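Local coordinates for protein chitinase (Chromobacterium violaceum, PDB 4TXG) that probably binds chitin and hydrolyses its glycosidic bonds as a family 18 glycoside hydrolase with a carbohydrate-binding module, at residues 504-509 with 540-545; 655-660 with 683-688; 688-693 with 771-776. All blocks are in the same frame, centred on the assembly; numbering follows the deposited sequence.

Contact 1 (504-509 with 540-545); sequences IWHDLD and YGIDPT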
loop_
_atom_site.group_PDB
_atom_site.type_symbol
_atom_site.label_atom_id
_atom_site.label_comp_id
_atom_site.label_asym_id
_atom_site.label_seq_id
_atom_site.Cartn_x
_atom_site.Cartn_y
_atom_site.Cartn_z
ATOM N N ILE A 504 -16.676 18.534 1.028
ATOM C CA ILE A 504 -15.930 19.790 0.936
ATOM C C ILE A 504 -14.522 19.641 0.363
ATOM O O ILE A 504 -13.927 20.622 -0.067
ATOM C CB ILE A 504 -15.842 20.507 2.310
ATOM C CG1 ILE A 504 -14.817 19.856 3.245
ATOM C CG2 ILE A 504 -17.222 20.586 2.954
ATOM C CD1 ILE A 504 -14.515 20.723 4.495
ATOM N N TRP A 505 -13.995 18.420 0.346
ATOM C CA TRP A 505 -12.689 18.181 -0.262
ATOM C C TRP A 505 -12.841 17.576 -1.659
ATOM O O TRP A 505 -12.012 16.783 -2.096
ATOM C CB TRP A 505 -11.843 17.274 0.626
ATOM C CG TRP A 505 -10.954 18.038 1.558
ATOM C CD1 TRP A 505 -10.992 19.378 1.823
ATOM C CD2 TRP A 505 -9.886 17.502 2.348
ATOM N NE1 TRP A 505 -10.006 19.710 2.728
ATOM C CE2 TRP A 505 -9.317 18.573 3.066
ATOM C CE3 TRP A 505 -9.355 16.220 2.512
ATOM C CZ2 TRP A 505 -8.233 18.400 3.936
ATOM C CZ3 TRP A 505 -8.286 16.051 3.380
ATOM C CH2 TRP A 505 -7.735 17.133 4.073
ATOM N N HIS A 506 -13.900 17.974 -2.357
ATOM C CA HIS A 506 -14.142 17.517 -3.724
ATOM C C HIS A 506 -13.071 17.967 -4.712
ATOM O O HIS A 506 -12.390 18.978 -4.504
ATOM C CB HIS A 506 -15.494 18.025 -4.218
ATOM C CG HIS A 506 -15.616 19.519 -4.192
ATOM N ND1 HIS A 506 -16.247 20.196 -3.170
ATOM C CD2 HIS A 506 -15.170 20.464 -5.051
ATOM C CE1 HIS A 506 -16.190 21.495 -3.405
ATOM N NE2 HIS A 506 -15.544 21.686 -4.541
ATOM N N ASP A 507 -12.937 17.201 -5.788
ATOM C CA ASP A 507 -12.263 17.656 -6.995
ATOM C C ASP A 507 -13.281 18.349 -7.902
ATOM O O ASP A 507 -14.493 18.223 -7.703
ATOM C CB ASP A 507 -11.605 16.487 -7.733
ATOM C CG ASP A 507 -10.427 15.901 -6.971
ATOM O OD1 ASP A 507 -9.714 16.669 -6.293
ATOM O OD2 ASP A 507 -10.218 14.670 -7.052
ATOM N N LEU A 508 -12.787 19.084 -8.893
ATOM C CA LEU A 508 -13.652 19.734 -9.871
ATOM C C LEU A 508 -13.511 19.071 -11.236
ATOM O O LEU A 508 -12.425 18.630 -11.601
ATOM C CB LEU A 508 -13.314 21.223 -9.979
ATOM C CG LEU A 508 -13.458 22.060 -8.710
ATOM C CD1 LEU A 508 -12.779 23.411 -8.881
ATOM C CD2 LEU A 508 -14.926 22.247 -8.367
ATOM N N ASP A 509 -14.602 18.994 -11.993
ATOM C CA ASP A 509 -14.498 18.488 -13.357
ATOM C C ASP A 509 -13.999 19.601 -14.282
ATOM O O ASP A 509 -13.675 20.703 -13.822
ATOM C CB ASP A 509 -15.834 17.904 -13.849
ATOM C CG ASP A 509 -16.969 18.927 -13.898
ATOM O OD1 ASP A 509 -16.721 20.147 -13.999
ATOM O OD2 ASP A 509 -18.140 18.489 -13.854
ATOM N N TYR A 540 -13.230 27.526 1.107
ATOM C CA TYR A 540 -13.165 26.476 0.092
ATOM C C TYR A 540 -13.993 26.839 -1.140
ATOM O O TYR A 540 -14.171 26.018 -2.040
ATOM C CB TYR A 540 -13.640 25.131 0.659
ATOM C CG TYR A 540 -12.555 24.395 1.417
ATOM C CD1 TYR A 540 -11.462 23.856 0.747
ATOM C CD2 TYR A 540 -12.616 24.253 2.796
ATOM C CE1 TYR A 540 -10.451 23.200 1.431
ATOM C CE2 TYR A 540 -11.606 23.593 3.493
ATOM C CZ TYR A 540 -10.531 23.068 2.802
ATOM O OH TYR A 540 -9.532 22.416 3.484
ATOM N N GLY A 541 -14.492 28.068 -1.174
ATOM C CA GLY A 541 -15.312 28.529 -2.284
ATOM C C GLY A 541 -16.712 27.951 -2.234
ATOM O O GLY A 541 -17.411 27.885 -3.244
ATOM N N ILE A 542 -17.125 27.535 -1.045
ATOM C CA ILE A 542 -18.427 26.912 -0.864
ATOM C C ILE A 542 -19.410 27.932 -0.308
ATOM O O ILE A 542 -19.243 28.407 0.812
ATOM C CB ILE A 542 -18.345 25.695 0.081
ATOM C CG1 ILE A 542 -17.493 24.591 -0.548
ATOM C CG2 ILE A 542 -19.732 25.186 0.410
ATOM C CD1 ILE A 542 -17.172 23.442 0.393
ATOM N N ASP A 543 -20.422 28.271 -1.101
ATOM C CA ASP A 543 -21.416 29.267 -0.704
ATOM C C ASP A 543 -22.368 28.682 0.339
ATOM O O ASP A 543 -23.246 27.892 0.002
ATOM C CB ASP A 543 -22.190 29.752 -1.933
ATOM C CG ASP A 543 -23.149 30.900 -1.628
ATOM O OD1 ASP A 543 -23.422 31.195 -0.444
ATOM O OD2 ASP A 543 -23.647 31.505 -2.599
ATOM N N PRO A 544 -22.218 29.100 1.608
ATOM C CA PRO A 544 -22.984 28.492 2.702
ATOM C C PRO A 544 -24.465 28.864 2.693
ATOM O O PRO A 544 -25.196 28.422 3.582
ATOM C CB PRO A 544 -22.293 29.042 3.951
ATOM C CG PRO A 544 -21.759 30.359 3.527
ATOM C CD PRO A 544 -21.375 30.216 2.077
ATOM N N THR A 545 -24.899 29.648 1.706
ATOM C CA THR A 545 -26.309 30.016 1.581
ATOM C C THR A 545 -27.065 29.071 0.648
ATOM O O THR A 545 -28.296 29.071 0.619
ATOM C CB THR A 545 -26.485 31.463 1.062
ATOM O OG1 THR A 545 -26.087 31.543 -0.314
ATOM C CG2 THR A 545 -25.661 32.436 1.890
HETATM O O HOH W 1 -14.675 24.408 -5.016
#
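Tyr-540 turns its CG away from its own carbonyl carbon (chi1 -83°), which sends the phenol ring across to Trp-505, while Ile-542, with CG1 placed likewise and the chain then extended, drives its CD1 methyl against Ile-504. The N-H edge of the indole meets the hydroxyl end of the phenol. Trp-505 NE1 donates to Tyr-540 OH over 2.8 Å, and the bond is nearly straight, 172° at the hydrogen. The hydroxyl oxygen lies almost in the indole plane, where the N-H points. The five-membered ring of Trp-505 and the ring of Tyr-540 have centroids 5.3 Å apart. Their planes are tilted by 68°, an oblique pairing in which Trp-505 CD1 also rests against Tyr-540 CZ. Tryptophan suits this place because it offers a single directed donor on a broad apolar body, and tyrosine because its hydroxyl can accept at the far end of a flat ring.

Beside the aromatic pair the contact is apolar. Ile-542 CD1 sits 3.7 Å from Ile-504 CB, the two branched chains crossing at about a right angle, and the same methyl reaches the edge of the His-506 ring. The carbonyl oxygen of Ile-504 lies over one face of Tyr-540. A water 2.9 Å from His-506 NE2 makes a weak bond to the backbone O of Tyr-540, while ND1 of His-506 is bonded to Asn-503 O.

Arg-164 forms a cation-pi contact with Trp-505. Both segments are loops flanking helix 522-530, which meets Ile-504 through His-524 and Tyr-540 through Trp-523; the first loop follows strand 466-468, and the second leads on to strand 556-560.

Contact 2 (655-660 with 683-688); sequences AAIDVG and NRSQTT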
loop_
_atom_site.group_PDB
_atom_site.type_symbol
_atom_site.label_atom_id
_atom_site.label_comp_id
_atom_site.label_asym_id
_atom_site.label_seq_id
_atom_site.Cartn_x
_atom_site.Cartn_y
_atom_site.Cartn_z
ATOM N N ALA A 655 20.691 -26.793 7.819
ATOM C CA ALA A 655 21.355 -26.977 6.536
ATOM C C ALA A 655 20.434 -26.563 5.395
ATOM O O ALA A 655 19.213 -26.516 5.547
ATOM C CB ALA A 655 21.798 -28.423 6.363
ATOM N N ALA A 656 21.024 -26.269 4.243
ATOM C CA ALA A 656 20.233 -25.845 3.101
ATOM C C ALA A 656 20.555 -26.672 1.867
ATOM O O ALA A 656 21.543 -27.401 1.834
ATOM C CB ALA A 656 20.462 -24.366 2.815
ATOM N N ILE A 657 19.698 -26.565 0.857
ATOM C CA ILE A 657 19.969 -27.183 -0.443
ATOM C C ILE A 657 19.538 -26.188 -1.509
ATOM O O ILE A 657 18.588 -25.432 -1.299
ATOM C CB ILE A 657 19.234 -28.544 -0.599
ATOM C CG1 ILE A 657 19.669 -29.258 -1.888
ATOM C CG2 ILE A 657 17.718 -28.356 -0.521
ATOM C CD1 ILE A 657 19.129 -30.680 -2.028
ATOM N N ASP A 658 20.231 -26.152 -2.644
ATOM C CA ASP A 658 19.875 -25.181 -3.679
ATOM C C ASP A 658 18.797 -25.729 -4.605
ATOM O O ASP A 658 19.087 -26.245 -5.685
ATOM C CB ASP A 658 21.097 -24.771 -4.497
ATOM C CG ASP A 658 20.901 -23.448 -5.204
ATOM O OD1 ASP A 658 19.749 -22.949 -5.256
ATOM O OD2 ASP A 658 21.905 -22.903 -5.711
ATOM N N VAL A 659 17.557 -25.632 -4.145
ATOM C CA VAL A 659 16.394 -25.981 -4.944
ATOM C C VAL A 659 15.585 -24.701 -5.100
ATOM O O VAL A 659 15.365 -23.978 -4.123
ATOM C CB VAL A 659 15.557 -27.095 -4.283
ATOM C CG1 VAL A 659 14.260 -27.338 -5.049
ATOM C CG2 VAL A 659 16.385 -28.377 -4.213
ATOM N N GLY A 660 15.187 -24.403 -6.330
ATOM C CA GLY A 660 14.456 -23.181 -6.615
ATOM C C GLY A 660 12.982 -23.442 -6.849
ATOM O O GLY A 660 12.608 -24.480 -7.397
ATOM N N ASN A 683 16.153 -28.340 -9.436
ATOM C CA ASN A 683 17.198 -28.897 -8.595
ATOM C C ASN A 683 18.561 -28.357 -9.034
ATOM O O ASN A 683 19.081 -28.756 -10.068
ATOM C CB ASN A 683 17.151 -30.428 -8.654
ATOM C CG ASN A 683 18.234 -31.082 -7.824
ATOM O OD1 ASN A 683 18.920 -30.421 -7.048
ATOM N ND2 ASN A 683 18.381 -32.398 -7.969
ATOM N N ARG A 684 19.125 -27.430 -8.263
ATOM C CA ARG A 684 20.456 -26.891 -8.579
ATOM C C ARG A 684 21.539 -27.469 -7.672
ATOM O O ARG A 684 22.635 -26.915 -7.556
ATOM C CB ARG A 684 20.465 -25.365 -8.478
ATOM C CG ARG A 684 19.440 -24.680 -9.372
ATOM C CD ARG A 684 19.578 -23.164 -9.308
ATOM N NE ARG A 684 18.333 -22.495 -9.668
ATOM C CZ ARG A 684 17.544 -21.867 -8.798
ATOM N NH1 ARG A 684 17.873 -21.802 -7.509
ATOM N NH2 ARG A 684 16.430 -21.292 -9.218
ATOM N N SER A 685 21.233 -28.577 -7.013
ATOM C CA SER A 685 22.278 -29.323 -6.325
ATOM C C SER A 685 22.959 -30.256 -7.323
ATOM O O SER A 685 22.569 -30.304 -8.492
ATOM C CB SER A 685 21.703 -30.119 -5.157
ATOM O OG SER A 685 21.060 -31.286 -5.630
ATOM N N GLN A 686 23.965 -30.995 -6.861
ATOM C CA GLN A 686 24.602 -32.029 -7.666
ATOM C C GLN A 686 24.098 -33.415 -7.260
ATOM O O GLN A 686 24.724 -34.430 -7.578
ATOM C CB GLN A 686 26.124 -31.967 -7.527
ATOM C CG GLN A 686 26.735 -30.636 -7.921
ATOM C CD GLN A 686 28.251 -30.683 -7.914
ATOM O OE1 GLN A 686 28.852 -31.748 -8.065
ATOM N NE2 GLN A 686 28.880 -29.529 -7.732
ATOM N N THR A 687 22.975 -33.446 -6.546
ATOM C CA THR A 687 22.367 -34.703 -6.109
ATOM C C THR A 687 21.050 -34.966 -6.823
ATOM O O THR A 687 20.315 -34.035 -7.138
ATOM C CB THR A 687 22.068 -34.714 -4.596
ATOM O OG1 THR A 687 20.895 -33.937 -4.335
ATOM C CG2 THR A 687 23.206 -34.141 -3.812
ATOM N N THR A 688 20.746 -36.235 -7.062
ATOM C CA THR A 688 19.423 -36.612 -7.540
ATOM C C THR A 688 18.454 -36.586 -6.358
ATOM O O THR A 688 18.741 -37.166 -5.318
ATOM C CB THR A 688 19.425 -38.021 -8.176
ATOM O OG1 THR A 688 20.385 -38.074 -9.234
ATOM C CG2 THR A 688 18.051 -38.367 -8.727
#
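Asn-683 pairs with Val-659 as an antiparallel, non-hydrogen-bonded bridge, CA to CA 4.7 Å, at the end of strand 678-683. Asparagine suits the turn that follows, having acceptor and donors on one short amide: OD1 accepts from Ser-685 N, an Asx turn, and from Ser-685 OG at 2.7 Å, the latter on a lone pair, while ND2 donates to Thr-687 O and to Leu-747 O. Arg-684 grips Asp-658 twice. Its backbone N donates to Asp-658 O over 2.8 Å, and its side chain, long enough to reach back, brings NH1 to Asp-658 OD1 at 3.1 Å. That oxygen lies in the guanidinium plane, but the carboxylate is turned 69° from it, and one oxygen alone makes the salt bridge. One face of the guanidinium covers Gly-660, where the missing side chain leaves room. Ser-685 packs CB on Ile-657 CG1 at 3.9 Å, and its OG accepts from Thr-687 N in an ST turn.

The turn is thus shaped largely by its own buried polar groups, with Leu-747 O as a further acceptor, whereas Arg-684 ties it to 655-660 through a backbone bond and an ion pair that solvent around the exposed arginine probably weakens.

Contact 3 (688-693 with 771-776); sequences TLPGGT and VGLNGK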
loop_
_atom_site.group_PDB
_atom_site.type_symbol
_atom_site.label_atom_id
_atom_site.label_comp_id
_atom_site.label_asym_id
_atom_site.label_seq_id
_atom_site.Cartn_x
_atom_site.Cartn_y
_atom_site.Cartn_z
ATOM N N THR A 688 20.746 -36.235 -7.062
ATOM C CA THR A 688 19.423 -36.612 -7.540
ATOM C C THR A 688 18.454 -36.586 -6.358
ATOM O O THR A 688 18.741 -37.166 -5.318
ATOM C CB THR A 688 19.425 -38.021 -8.176
ATOM O OG1 THR A 688 20.385 -38.074 -9.234
ATOM C CG2 THR A 688 18.051 -38.367 -8.727
ATOM N N LEU A 689 17.324 -35.904 -6.498
ATOM C CA LEU A 689 16.292 -35.983 -5.472
ATOM C C LEU A 689 15.433 -37.204 -5.757
ATOM O O LEU A 689 14.793 -37.276 -6.805
ATOM C CB LEU A 689 15.433 -34.720 -5.447
ATOM C CG LEU A 689 16.174 -33.386 -5.400
ATOM C CD1 LEU A 689 15.173 -32.230 -5.420
ATOM C CD2 LEU A 689 17.068 -33.304 -4.174
ATOM N N PRO A 690 15.428 -38.177 -4.835
ATOM C CA PRO A 690 14.691 -39.423 -5.063
ATOM C C PRO A 690 13.188 -39.203 -5.027
ATOM O O PRO A 690 12.726 -38.234 -4.421
ATOM C CB PRO A 690 15.118 -40.316 -3.891
ATOM C CG PRO A 690 16.272 -39.642 -3.251
ATOM C CD PRO A 690 16.157 -38.189 -3.558
ATOM N N GLY A 691 12.434 -40.111 -5.638
ATOM C CA GLY A 691 10.990 -40.086 -5.493
ATOM C C GLY A 691 10.635 -40.125 -4.018
ATOM O O GLY A 691 11.345 -40.738 -3.224
ATOM N N GLY A 692 9.557 -39.448 -3.639
ATOM C CA GLY A 692 9.201 -39.360 -2.238
ATOM C C GLY A 692 9.778 -38.141 -1.534
ATOM O O GLY A 692 9.377 -37.833 -0.411
ATOM N N THR A 693 10.719 -37.449 -2.177
ATOM C CA THR A 693 11.265 -36.208 -1.617
ATOM C C THR A 693 10.120 -35.214 -1.376
ATOM O O THR A 693 9.276 -35.021 -2.251
ATOM C CB THR A 693 12.342 -35.588 -2.552
ATOM O OG1 THR A 693 13.472 -36.473 -2.633
ATOM C CG2 THR A 693 12.806 -34.244 -2.030
ATOM N N VAL A 771 12.943 -28.695 1.992
ATOM C CA VAL A 771 13.079 -29.905 1.196
ATOM C C VAL A 771 13.351 -31.066 2.142
ATOM O O VAL A 771 14.331 -31.042 2.891
ATOM C CB VAL A 771 14.209 -29.776 0.155
ATOM C CG1 VAL A 771 14.362 -31.083 -0.635
ATOM C CG2 VAL A 771 13.927 -28.599 -0.784
ATOM N N GLY A 772 12.470 -32.064 2.125
ATOM C CA GLY A 772 12.617 -33.228 2.975
ATOM C C GLY A 772 13.260 -34.341 2.176
ATOM O O GLY A 772 12.635 -34.939 1.299
ATOM N N LEU A 773 14.520 -34.614 2.489
ATOM C CA LEU A 773 15.356 -35.469 1.656
ATOM C C LEU A 773 16.054 -36.530 2.488
ATOM O O LEU A 773 16.855 -36.203 3.360
ATOM C CB LEU A 773 16.382 -34.605 0.920
ATOM C CG LEU A 773 17.515 -35.271 0.155
ATOM C CD1 LEU A 773 16.960 -36.170 -0.928
ATOM C CD2 LEU A 773 18.422 -34.201 -0.441
ATOM N N ASN A 774 15.748 -37.798 2.215
ATOM C CA ASN A 774 16.332 -38.925 2.949
ATOM C C ASN A 774 16.348 -38.740 4.471
ATOM O O ASN A 774 17.370 -38.955 5.120
ATOM C CB ASN A 774 17.753 -39.193 2.453
ATOM C CG ASN A 774 17.784 -39.654 1.014
ATOM O OD1 ASN A 774 18.685 -39.302 0.252
ATOM N ND2 ASN A 774 16.784 -40.440 0.627
ATOM N N GLY A 775 15.220 -38.325 5.031
ATOM C CA GLY A 775 15.082 -38.240 6.476
ATOM C C GLY A 775 15.508 -36.933 7.129
ATOM O O GLY A 775 15.331 -36.753 8.337
ATOM N N LYS A 776 16.058 -36.015 6.341
ATOM C CA LYS A 776 16.517 -34.734 6.873
ATOM C C LYS A 776 15.789 -33.580 6.185
ATOM O O LYS A 776 15.437 -33.675 5.007
ATOM C CB LYS A 776 18.036 -34.596 6.703
ATOM C CG LYS A 776 18.612 -33.264 7.167
ATOM C CD LYS A 776 19.851 -33.456 8.032
ATOM C CE LYS A 776 21.017 -34.035 7.241
ATOM N NZ LYS A 776 21.779 -32.990 6.500
HETATM O O HOH W 2 13.871 -38.129 -0.154
#
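Leu-773 meets Pro-690 and Leu-689 with different branches of one side chain. Its CG lies opposite the backbone N (chi1 170°), and chi2 of 60° aims the two methyls at different partners: CD1 presses on Pro-690 CD at 3.4 Å, tighter than usual for two carbons, and CD2 touches Leu-689 CD2 at 4.1 Å. In both pairs the side chains cross at about a right angle. A leucine fits here because its fork can fill two directions at once, and the rigid, puckered proline ring gives it a fixed surface. The adjoining ring atom, CG, lies 4.0 Å from Asn-774 ND2.

Thr-693 uses both of its branches. Its chi1 of -65° sets OG1 beside the backbone N and leaves CG2 anti to it, facing the strand, where CG2 lies 3.8 Å from Val-771 CG1 and 3.4 Å from Gly-772 O. The hydroxyl is thereby turned back on its own loop and donates to Pro-690 O over 2.6 Å, in the carbonyl plane and on a lone pair. Pro-690 O takes Thr-693 N as well. The hydroxyl also accepts from a water that in turn receives Asn-774 N, so a bridged polar link joins the segments beside the apolar one. Gly-772 O also approaches Thr-693 CA in a C-H...O contact.

Two tight turns frame the contact. Pro-690 to Thr-693 form a type II turn, with Gly-692 at its positive-phi position, and Leu-773 to Lys-776 form a type I' turn with Asn-774 and Gly-775 at its corners, the classic two-residue connection of a beta-hairpin, here joining strands 767-773 and 776-780.

Contact 1 stands apart from the others, its nearest atoms about 45 Å from contact 2 and on the opposite side of the chain's centre, in the glycoside hydrolase family 18 part of the chain. It is a partly buried contact between two loops, built on an aromatic pair and one straight hydrogen bond. Contacts 2 and 3 belong to the C-terminal beta-rich region, reach the same six-stranded sheet and share Thr-688, where one loop passes from the first to the second. Ile-657 of contact 2 touches Leu-689, Val-771 and Leu-773 of contact 3, giving them a common apolar interior. Contact 2 is mostly buried yet carries a salt bridge from an exposed arginine, whereas contact 3, partly buried, relies on apolar packing and a water.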